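Local coordinates for protein ACDH-11, isoform b (Caenorhabditis elegans, PDB 4Y9J) that belongs to the acyl-CoA dehydrogenase family of flavoproteins and binds flavin-adenine dinucleotide, with a further helical domain near its C terminus, at residues Phe470-Thr481 with Ile534-Ser545; Asp485-Val495 with Ile555-Cys563. One frame throughout, in Å; residues are numbered along the deposited sequence.

Interaction 1 of 2, residues Phe470-Thr481 with Ile534-Ser545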
loop_
_atom_site.group_PDB
_atom_site.type_symbol
_atom_site.label_atom_id
_atom_site.label_comp_id
_atom_site.label_asym_id
_atom_site.label_seq_id
_atom_site.Cartn_x
_atom_site.Cartn_y
_atom_site.Cartn_z
ATOM N N PHE B 470 -20.866 11.554 49.351
ATOM C CA PHE B 470 -19.995 10.437 49.091
ATOM C C PHE B 470 -19.819 9.600 50.358
ATOM O O PHE B 470 -19.906 8.361 50.305
ATOM C CB PHE B 470 -18.647 10.976 48.595
ATOM C CG PHE B 470 -17.622 9.918 48.305
ATOM C CD1 PHE B 470 -17.908 8.872 47.457
ATOM C CD2 PHE B 470 -16.333 10.003 48.871
ATOM C CE1 PHE B 470 -16.929 7.922 47.162
ATOM C CE2 PHE B 470 -15.376 9.048 48.612
ATOM C CZ PHE B 470 -15.677 8.011 47.740
ATOM N N GLY B 471 -19.580 10.278 51.500
ATOM C CA GLY B 471 -19.428 9.585 52.787
ATOM C C GLY B 471 -20.689 8.728 53.131
ATOM O O GLY B 471 -20.613 7.555 53.619
ATOM N N LYS B 472 -21.855 9.318 52.872
ATOM C CA LYS B 472 -23.138 8.599 53.051
ATOM C C LYS B 472 -23.260 7.359 52.172
ATOM O O LYS B 472 -23.615 6.283 52.683
ATOM C CB LYS B 472 -24.315 9.503 52.752
ATOM C CG LYS B 472 -24.497 10.537 53.817
ATOM C CD LYS B 472 -25.672 11.428 53.541
ATOM C CE LYS B 472 -25.789 12.352 54.731
ATOM N NZ LYS B 472 -26.902 13.290 54.485
ATOM N N ARG B 473 -22.950 7.493 50.870
ATOM C CA ARG B 473 -22.941 6.327 49.969
ATOM C C ARG B 473 -21.965 5.225 50.453
ATOM O O ARG B 473 -22.327 4.035 50.572
ATOM C CB ARG B 473 -22.669 6.764 48.508
ATOM C CG ARG B 473 -22.711 5.649 47.449
ATOM C CD ARG B 473 -24.047 4.929 47.418
ATOM N NE ARG B 473 -24.083 3.782 46.511
ATOM C CZ ARG B 473 -24.649 2.612 46.805
ATOM N NH1 ARG B 473 -25.210 2.408 47.964
ATOM N NH2 ARG B 473 -24.672 1.632 45.928
ATOM N N VAL B 474 -20.735 5.631 50.776
ATOM C CA VAL B 474 -19.785 4.639 51.233
ATOM C C VAL B 474 -20.286 3.918 52.466
ATOM O O VAL B 474 -20.217 2.709 52.536
ATOM C CB VAL B 474 -18.404 5.227 51.523
ATOM C CG1 VAL B 474 -17.500 4.169 52.140
ATOM C CG2 VAL B 474 -17.777 5.728 50.257
ATOM N N GLU B 475 -20.800 4.654 53.435
ATOM C CA GLU B 475 -21.344 3.995 54.644
ATOM C C GLU B 475 -22.564 3.068 54.369
ATOM O O GLU B 475 -22.702 1.963 55.061
ATOM C CB GLU B 475 -21.643 5.005 55.737
ATOM C CG GLU B 475 -22.632 6.079 55.311
ATOM C CD GLU B 475 -23.860 6.251 56.218
ATOM O OE1 GLU B 475 -23.683 6.561 57.421
ATOM O OE2 GLU B 475 -25.001 6.120 55.674
ATOM N N GLN B 476 -23.399 3.411 53.360
ATOM C CA GLN B 476 -24.464 2.456 53.005
ATOM C C GLN B 476 -23.894 1.115 52.577
ATOM O O GLN B 476 -24.363 0.022 52.980
ATOM C CB GLN B 476 -25.276 2.977 51.831
ATOM C CG GLN B 476 -26.015 4.264 52.120
ATOM C CD GLN B 476 -26.796 4.800 50.929
ATOM O OE1 GLN B 476 -26.495 4.545 49.775
ATOM N NE2 GLN B 476 -27.849 5.520 51.232
ATOM N N LEU B 477 -22.851 1.220 51.757
ATOM C CA LEU B 477 -22.218 0.051 51.180
ATOM C C LEU B 477 -21.569 -0.758 52.334
ATOM O O LEU B 477 -21.671 -2.010 52.443
ATOM C CB LEU B 477 -21.211 0.469 50.132
ATOM C CG LEU B 477 -21.825 0.878 48.773
ATOM C CD1 LEU B 477 -20.794 1.545 47.871
ATOM C CD2 LEU B 477 -22.446 -0.329 48.044
ATOM N N LEU B 478 -20.939 -0.041 53.247
ATOM C CA LEU B 478 -20.170 -0.714 54.281
ATOM C C LEU B 478 -21.121 -1.297 55.362
ATOM O O LEU B 478 -20.803 -2.323 55.990
ATOM C CB LEU B 478 -19.134 0.226 54.903
ATOM C CG LEU B 478 -17.977 0.652 53.972
ATOM C CD1 LEU B 478 -17.004 1.471 54.773
ATOM C CD2 LEU B 478 -17.300 -0.526 53.304
ATOM N N GLY B 479 -22.262 -0.644 55.594
ATOM C CA GLY B 479 -23.314 -1.255 56.452
ATOM C C GLY B 479 -23.730 -2.514 55.692
ATOM O O GLY B 479 -23.638 -2.538 54.462
ATOM N N ASN B 480 -24.156 -3.571 56.380
ATOM C CA ASN B 480 -24.236 -4.910 55.726
ATOM C C ASN B 480 -22.887 -5.535 55.238
ATOM O O ASN B 480 -22.926 -6.604 54.645
ATOM C CB ASN B 480 -25.360 -5.036 54.625
ATOM C CG ASN B 480 -25.449 -3.831 53.668
ATOM O OD1 ASN B 480 -24.779 -3.778 52.600
ATOM N ND2 ASN B 480 -26.300 -2.862 54.029
ATOM N N THR B 481 -21.715 -4.915 55.505
ATOM C CA THR B 481 -20.425 -5.673 55.561
ATOM C C THR B 481 -20.590 -6.917 56.464
ATOM O O THR B 481 -21.245 -6.894 57.543
ATOM C CB THR B 481 -19.170 -4.904 56.141
ATOM O OG1 THR B 481 -18.912 -3.680 55.452
ATOM C CG2 THR B 481 -17.885 -5.754 56.012
ATOM N N ILE B 534 -11.763 4.219 46.926
ATOM C CA ILE B 534 -12.670 4.125 48.062
ATOM C C ILE B 534 -14.007 3.558 47.594
ATOM O O ILE B 534 -14.577 2.645 48.221
ATOM C CB ILE B 534 -12.851 5.505 48.767
ATOM C CG1 ILE B 534 -11.540 5.839 49.520
ATOM C CG2 ILE B 534 -14.047 5.493 49.756
ATOM C CD1 ILE B 534 -11.476 7.234 50.098
ATOM N N TYR B 535 -14.524 4.154 46.537
ATOM C CA TYR B 535 -15.849 3.790 46.033
ATOM C C TYR B 535 -15.799 2.341 45.548
ATOM O O TYR B 535 -16.688 1.531 45.887
ATOM C CB TYR B 535 -16.248 4.767 44.913
ATOM C CG TYR B 535 -17.726 5.013 44.737
ATOM C CD1 TYR B 535 -18.678 4.055 45.078
ATOM C CD2 TYR B 535 -18.168 6.212 44.139
ATOM C CE1 TYR B 535 -20.064 4.324 44.906
ATOM C CE2 TYR B 535 -19.523 6.484 43.946
ATOM C CZ TYR B 535 -20.454 5.538 44.269
ATOM O OH TYR B 535 -21.759 5.823 44.020
ATOM N N SER B 536 -14.737 1.991 44.819
ATOM C CA SER B 536 -14.611 0.653 44.214
ATOM C C SER B 536 -14.458 -0.402 45.335
ATOM O O SER B 536 -15.070 -1.499 45.300
ATOM C CB SER B 536 -13.445 0.570 43.222
ATOM O OG SER B 536 -13.669 1.383 42.079
ATOM N N GLY B 537 -13.672 -0.074 46.355
ATOM C CA GLY B 537 -13.487 -0.998 47.444
ATOM C C GLY B 537 -14.766 -1.325 48.179
ATOM O O GLY B 537 -15.047 -2.490 48.572
ATOM N N ALA B 538 -15.500 -0.269 48.486
ATOM C CA ALA B 538 -16.779 -0.432 49.210
ATOM C C ALA B 538 -17.783 -1.291 48.406
ATOM O O ALA B 538 -18.530 -2.105 48.978
ATOM C CB ALA B 538 -17.381 0.934 49.440
ATOM N N LEU B 539 -17.766 -1.103 47.091
ATOM C CA LEU B 539 -18.589 -1.888 46.164
ATOM C C LEU B 539 -18.164 -3.335 46.172
ATOM O O LEU B 539 -18.996 -4.212 46.286
ATOM C CB LEU B 539 -18.535 -1.318 44.765
ATOM C CG LEU B 539 -19.377 -0.068 44.555
ATOM C CD1 LEU B 539 -18.868 0.643 43.355
ATOM C CD2 LEU B 539 -20.860 -0.403 44.407
ATOM N N LEU B 540 -16.859 -3.584 46.168
ATOM C CA LEU B 540 -16.344 -4.945 46.227
ATOM C C LEU B 540 -16.735 -5.644 47.519
ATOM O O LEU B 540 -17.009 -6.832 47.532
ATOM C CB LEU B 540 -14.797 -4.935 46.068
ATOM C CG LEU B 540 -14.291 -4.764 44.636
ATOM C CD1 LEU B 540 -12.806 -4.538 44.632
ATOM C CD2 LEU B 540 -14.631 -5.974 43.786
ATOM N N ILE B 541 -16.799 -4.883 48.602
ATOM C CA ILE B 541 -17.080 -5.425 49.909
ATOM C C ILE B 541 -18.548 -5.813 49.955
ATOM O O ILE B 541 -18.868 -6.879 50.475
ATOM C CB ILE B 541 -16.768 -4.434 51.050
ATOM C CG1 ILE B 541 -15.271 -4.363 51.289
ATOM C CG2 ILE B 541 -17.385 -4.878 52.375
ATOM C CD1 ILE B 541 -14.836 -3.090 51.983
ATOM N N ASP B 542 -19.392 -4.917 49.459
ATOM C CA ASP B 542 -20.821 -5.124 49.408
ATOM C C ASP B 542 -21.115 -6.340 48.535
ATOM O O ASP B 542 -21.870 -7.231 48.909
ATOM C CB ASP B 542 -21.470 -3.874 48.850
ATOM C CG ASP B 542 -22.986 -3.863 48.995
ATOM O OD1 ASP B 542 -23.514 -4.052 50.100
ATOM O OD2 ASP B 542 -23.631 -3.647 47.963
ATOM N N HIS B 543 -20.457 -6.426 47.407
ATOM C CA HIS B 543 -20.568 -7.594 46.554
ATOM C C HIS B 543 -20.157 -8.910 47.210
ATOM O O HIS B 543 -20.891 -9.899 47.107
ATOM C CB HIS B 543 -19.733 -7.361 45.325
ATOM C CG HIS B 543 -19.817 -8.450 44.306
ATOM N ND1 HIS B 543 -18.878 -9.456 44.205
ATOM C CD2 HIS B 543 -20.682 -8.641 43.289
ATOM C CE1 HIS B 543 -19.179 -10.232 43.179
ATOM N NE2 HIS B 543 -20.284 -9.771 42.627
ATOM N N ALA B 544 -19.011 -8.926 47.897
ATOM C CA ALA B 544 -18.505 -10.153 48.542
ATOM C C ALA B 544 -19.336 -10.552 49.761
ATOM O O ALA B 544 -19.325 -11.747 50.179
ATOM C CB ALA B 544 -17.054 -9.970 48.970
ATOM N N SER B 545 -19.980 -9.546 50.364
ATOM C CA SER B 545 -20.776 -9.750 51.584
ATOM C C SER B 545 -22.109 -10.437 51.265
ATOM O O SER B 545 -22.749 -10.996 52.158
ATOM C CB SER B 545 -21.032 -8.417 52.319
ATOM O OG SER B 545 -19.839 -7.854 52.866
#
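Leu477 enters as a knob into the hole made by Tyr535, Ala538, Leu539 and Asp542, where helices 466-478 and 524-545 of the all-helical C-terminal region run side by side in the same sense, their axes 23° apart. Its two methyls divide the work: CD1 lies 3.8 Å from Ala538 CB and also meets Leu539, while CD2 rests against the carboxylate of Asp542, 3.5 Å from OD2. Further apolar contacts flank the knob, with Val474 CG2 against Ile534 CG2 and Leu478 CD2 3.8 Å from Ile541 CD1.

The aromatic pair is an offset edge-to-face one. Phe470, its CG anti to the backbone N (chi1 179°), swings its ring over to the neighbouring helix and points its edge at the face of Tyr535, with centroids 5.7 Å apart and planes at 60°; its CZ touches Ile534 CG2.

Among the polar groups, Arg473 brings CG to 3.6 Å from Tyr535 OH, its guanidinium nearly perpendicular to the phenol ring and with Leu477 CG lying over the centre of one face. Glu374 forms a salt bridge with Arg473 and a hydrogen bond with Tyr535 OH, while Asp542 forms a salt bridge with Arg40. At the far end Ser545 OG gives a hydrogen bond of 2.8 Å to Ile541 O, approaching the opposite face of that carbonyl from Ser545 N.

Interaction 2 of 2, residues Asp485-Val495 with Ile555-Cys563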
loop_
_atom_site.group_PDB
_atom_site.type_symbol
_atom_site.label_atom_id
_atom_site.label_comp_id
_atom_site.label_asym_id
_atom_site.label_seq_id
_atom_site.Cartn_x
_atom_site.Cartn_y
_atom_site.Cartn_z
ATOM N N ASP B 485 -16.583 -12.177 58.640
ATOM C CA ASP B 485 -15.334 -12.533 57.914
ATOM C C ASP B 485 -14.259 -11.499 58.241
ATOM O O ASP B 485 -14.445 -10.310 57.975
ATOM C CB ASP B 485 -15.550 -12.555 56.406
ATOM C CG ASP B 485 -14.364 -13.134 55.650
ATOM O OD1 ASP B 485 -13.251 -12.573 55.741
ATOM O OD2 ASP B 485 -14.553 -14.134 54.930
ATOM N N GLU B 486 -13.168 -11.972 58.844
ATOM C CA GLU B 486 -12.014 -11.166 59.223
ATOM C C GLU B 486 -11.409 -10.297 58.104
ATOM O O GLU B 486 -10.924 -9.193 58.344
ATOM C CB GLU B 486 -10.921 -12.123 59.672
ATOM C CG GLU B 486 -9.723 -11.444 60.295
ATOM C CD GLU B 486 -9.069 -12.266 61.389
ATOM O OE1 GLU B 486 -9.760 -12.668 62.370
ATOM O OE2 GLU B 486 -7.839 -12.498 61.251
ATOM N N LYS B 487 -11.391 -10.839 56.903
ATOM C CA LYS B 487 -10.833 -10.109 55.742
ATOM C C LYS B 487 -11.723 -8.969 55.325
ATOM O O LYS B 487 -11.240 -7.911 54.982
ATOM C CB LYS B 487 -10.593 -11.044 54.569
ATOM C CG LYS B 487 -9.365 -11.902 54.783
ATOM C CD LYS B 487 -9.203 -12.955 53.706
ATOM C CE LYS B 487 -7.907 -13.727 53.925
ATOM N NZ LYS B 487 -7.398 -14.338 52.667
ATOM N N LEU B 488 -13.038 -9.167 55.430
ATOM C CA LEU B 488 -13.963 -8.114 55.089
ATOM C C LEU B 488 -14.000 -7.048 56.181
ATOM O O LEU B 488 -14.132 -5.867 55.887
ATOM C CB LEU B 488 -15.316 -8.713 54.811
ATOM C CG LEU B 488 -15.295 -9.700 53.641
ATOM C CD1 LEU B 488 -16.657 -10.366 53.519
ATOM C CD2 LEU B 488 -14.929 -9.003 52.322
ATOM N N LYS B 489 -13.880 -7.444 57.439
ATOM C CA LYS B 489 -13.771 -6.442 58.507
ATOM C C LYS B 489 -12.569 -5.549 58.244
ATOM O O LYS B 489 -12.672 -4.309 58.304
ATOM C CB LYS B 489 -13.661 -7.043 59.924
ATOM C CG LYS B 489 -13.443 -5.964 61.014
ATOM C CD LYS B 489 -12.993 -6.466 62.410
ATOM C CE LYS B 489 -13.813 -7.623 62.902
ATOM N NZ LYS B 489 -13.437 -7.943 64.302
ATOM N N LYS B 490 -11.430 -6.172 57.937
ATOM C CA LYS B 490 -10.226 -5.396 57.694
ATOM C C LYS B 490 -10.435 -4.461 56.501
ATOM O O LYS B 490 -9.996 -3.302 56.508
ATOM C CB LYS B 490 -9.047 -6.315 57.410
ATOM C CG LYS B 490 -8.374 -6.866 58.648
ATOM C CD LYS B 490 -6.987 -7.422 58.313
ATOM C CE LYS B 490 -7.005 -8.936 58.151
ATOM N NZ LYS B 490 -6.977 -9.593 59.489
ATOM N N SER B 491 -11.074 -4.981 55.465
ATOM C CA SER B 491 -11.340 -4.204 54.277
ATOM C C SER B 491 -12.191 -2.984 54.571
ATOM O O SER B 491 -11.857 -1.871 54.137
ATOM C CB SER B 491 -12.007 -5.074 53.204
ATOM O OG SER B 491 -11.186 -6.192 52.856
ATOM N N LYS B 492 -13.296 -3.196 55.315
ATOM C CA LYS B 492 -14.105 -2.098 55.818
ATOM C C LYS B 492 -13.307 -1.057 56.591
ATOM O O LYS B 492 -13.504 0.148 56.357
ATOM C CB LYS B 492 -15.286 -2.622 56.671
ATOM C CG LYS B 492 -16.045 -1.507 57.405
ATOM C CD LYS B 492 -17.111 -1.981 58.380
ATOM C CE LYS B 492 -18.102 -0.855 58.641
ATOM N NZ LYS B 492 -18.495 -0.757 60.063
ATOM N N GLU B 493 -12.414 -1.490 57.498
ATOM C CA GLU B 493 -11.686 -0.501 58.299
ATOM C C GLU B 493 -10.702 0.269 57.417
ATOM O O GLU B 493 -10.434 1.443 57.655
ATOM C CB GLU B 493 -10.942 -1.144 59.470
ATOM C CG GLU B 493 -11.908 -1.729 60.485
ATOM C CD GLU B 493 -11.278 -2.684 61.481
ATOM O OE1 GLU B 493 -10.085 -2.988 61.382
ATOM O OE2 GLU B 493 -11.990 -3.136 62.381
ATOM N N ALA B 494 -10.182 -0.380 56.388
ATOM C CA ALA B 494 -9.297 0.313 55.408
ATOM C C ALA B 494 -10.037 1.439 54.628
ATOM O O ALA B 494 -9.563 2.584 54.512
ATOM C CB ALA B 494 -8.700 -0.698 54.475
ATOM N N VAL B 495 -11.230 1.126 54.153
ATOM C CA VAL B 495 -12.032 2.089 53.430
ATOM C C VAL B 495 -12.441 3.271 54.353
ATOM O O VAL B 495 -12.304 4.448 53.992
ATOM C CB VAL B 495 -13.267 1.385 52.849
ATOM C CG1 VAL B 495 -14.197 2.413 52.245
ATOM C CG2 VAL B 495 -12.889 0.373 51.799
ATOM N N ILE B 555 -14.525 -12.575 48.113
ATOM C CA ILE B 555 -13.974 -12.074 49.415
ATOM C C ILE B 555 -12.483 -11.727 49.296
ATOM O O ILE B 555 -12.019 -10.691 49.752
ATOM C CB ILE B 555 -14.169 -13.076 50.587
ATOM C CG1 ILE B 555 -15.644 -13.210 50.955
ATOM C CG2 ILE B 555 -13.435 -12.601 51.834
ATOM C CD1 ILE B 555 -16.005 -14.469 51.716
ATOM N N GLU B 556 -11.746 -12.617 48.671
ATOM C CA GLU B 556 -10.315 -12.437 48.533
ATOM C C GLU B 556 -9.979 -11.200 47.675
ATOM O O GLU B 556 -9.027 -10.472 47.951
ATOM C CB GLU B 556 -9.725 -13.675 47.898
ATOM C CG GLU B 556 -8.210 -13.625 47.885
ATOM C CD GLU B 556 -7.577 -13.555 49.291
ATOM O OE1 GLU B 556 -6.376 -13.112 49.385
ATOM O OE2 GLU B 556 -8.260 -13.986 50.275
ATOM N N VAL B 557 -10.788 -10.964 46.650
ATOM C CA VAL B 557 -10.619 -9.790 45.786
ATOM C C VAL B 557 -10.900 -8.490 46.571
ATOM O O VAL B 557 -10.157 -7.518 46.459
ATOM C CB VAL B 557 -11.553 -9.877 44.573
ATOM C CG1 VAL B 557 -11.609 -8.556 43.863
ATOM C CG2 VAL B 557 -11.075 -10.927 43.596
ATOM N N ALA B 558 -11.955 -8.480 47.410
ATOM C CA ALA B 558 -12.256 -7.282 48.181
ATOM C C ALA B 558 -11.137 -6.993 49.154
ATOM O O ALA B 558 -10.779 -5.813 49.345
ATOM C CB ALA B 558 -13.572 -7.384 48.894
ATOM N N TYR B 559 -10.623 -8.049 49.801
ATOM C CA TYR B 559 -9.534 -7.896 50.718
ATOM C C TYR B 559 -8.274 -7.337 50.040
ATOM O O TYR B 559 -7.669 -6.368 50.529
ATOM C CB TYR B 559 -9.237 -9.225 51.450
ATOM C CG TYR B 559 -7.973 -9.140 52.210
ATOM C CD1 TYR B 559 -7.951 -8.552 53.443
ATOM C CD2 TYR B 559 -6.756 -9.526 51.643
ATOM C CE1 TYR B 559 -6.808 -8.415 54.158
ATOM C CE2 TYR B 559 -5.580 -9.383 52.374
ATOM C CZ TYR B 559 -5.634 -8.827 53.647
ATOM O OH TYR B 559 -4.508 -8.638 54.444
ATOM N N ARG B 560 -7.890 -7.936 48.920
ATOM C CA ARG B 560 -6.681 -7.470 48.181
ATOM C C ARG B 560 -6.821 -6.060 47.642
ATOM O O ARG B 560 -5.900 -5.242 47.733
ATOM C CB ARG B 560 -6.332 -8.440 47.078
ATOM C CG ARG B 560 -5.988 -9.812 47.619
ATOM C CD ARG B 560 -5.510 -10.683 46.502
ATOM N NE ARG B 560 -5.271 -12.066 46.896
ATOM C CZ ARG B 560 -4.676 -12.971 46.124
ATOM N NH1 ARG B 560 -4.198 -12.613 44.975
ATOM N NH2 ARG B 560 -4.507 -14.220 46.527
ATOM N N TYR B 561 -8.004 -5.733 47.153
ATOM C CA TYR B 561 -8.217 -4.399 46.601
ATOM C C TYR B 561 -8.103 -3.389 47.744
ATOM O O TYR B 561 -7.517 -2.332 47.570
ATOM C CB TYR B 561 -9.616 -4.294 45.934
ATOM C CG TYR B 561 -9.795 -3.022 45.149
ATOM C CD1 TYR B 561 -10.131 -1.837 45.783
ATOM C CD2 TYR B 561 -9.628 -3.011 43.762
ATOM C CE1 TYR B 561 -10.253 -0.658 45.055
ATOM C CE2 TYR B 561 -9.734 -1.838 43.034
ATOM C CZ TYR B 561 -10.075 -0.671 43.706
ATOM O OH TYR B 561 -10.164 0.481 43.003
ATOM N N CYS B 562 -8.679 -3.706 48.889
ATOM C CA CYS B 562 -8.781 -2.717 49.935
ATOM C C CYS B 562 -7.538 -2.640 50.831
ATOM O O CYS B 562 -7.224 -1.584 51.376
ATOM C CB CYS B 562 -9.991 -2.992 50.814
ATOM S SG CYS B 562 -11.545 -2.647 49.987
ATOM N N CYS B 563 -6.896 -3.767 51.077
ATOM C CA CYS B 563 -5.876 -3.802 52.086
ATOM C C CYS B 563 -4.489 -3.881 51.510
ATOM O O CYS B 563 -3.569 -3.753 52.254
ATOM C CB CYS B 563 -6.080 -5.000 52.987
ATOM S SG CYS B 563 -7.648 -4.823 53.901
#
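Two neighbouring helices of the C-terminal helical domain, 486-512 and 552-563, meet here at 32° with a small serine knob at the middle: Ser491 sits among Ala558, Tyr559, Cys562 and Cys563. Its CB is 3.8 Å from Cys562 CB, and the axes come within 8.6 Å. With OG beside the backbone N (chi1 -59°), the hydroxyl turns back to Lys487 O at 2.7 Å, a bond within its own helix that uses the hydroxyl's proton. Toward the N-terminal end of both segments, Leu488 crosses Ile555 at about a right angle, its CG 3.9 Å from Ile555 CG2. Asp485, the N-cap, accepts from Lys487 N through OD1, and its OD2 touches the Ile555 methyls. Toward the other end Val495 CG2 packs on Cys562 SG.

The extended chain of Lys487 runs across the Tyr559 ring, CB 3.8 Å from CD1, and carries NZ to Glu556 OE2 at 2.6 Å, on the syn lone pair. Glu556 OE1 takes Arg560 NE on its anti lone pair, in the guanidinium plane, and Arg560 continues to Asp583 of a neighbouring subunit. One carboxylate shared by two cations probably stays ionised, and the chain of charges links this helix pair to the subunit interface.

In the fold
From the N-terminal side, helix 466-478 is followed by a turn into helix 486-512, then by helix 524-545 and helix 552-563. Interaction 1 joins the first to the third and interaction 2 the second to the fourth, closing loops of 52 and 59 residues that cross rather than nest, since their segments alternate along the chain. The contacts also touch each other, with Ile541 against Ser491, Leu540 against Tyr561 and Gly537 against Cys562, which makes the four helices one packed unit. Helix 352-383 borders both contacts and 389-419 borders interaction 1, tying this unit to the preceding helical part of the chain; interaction 2 also reaches a second subunit.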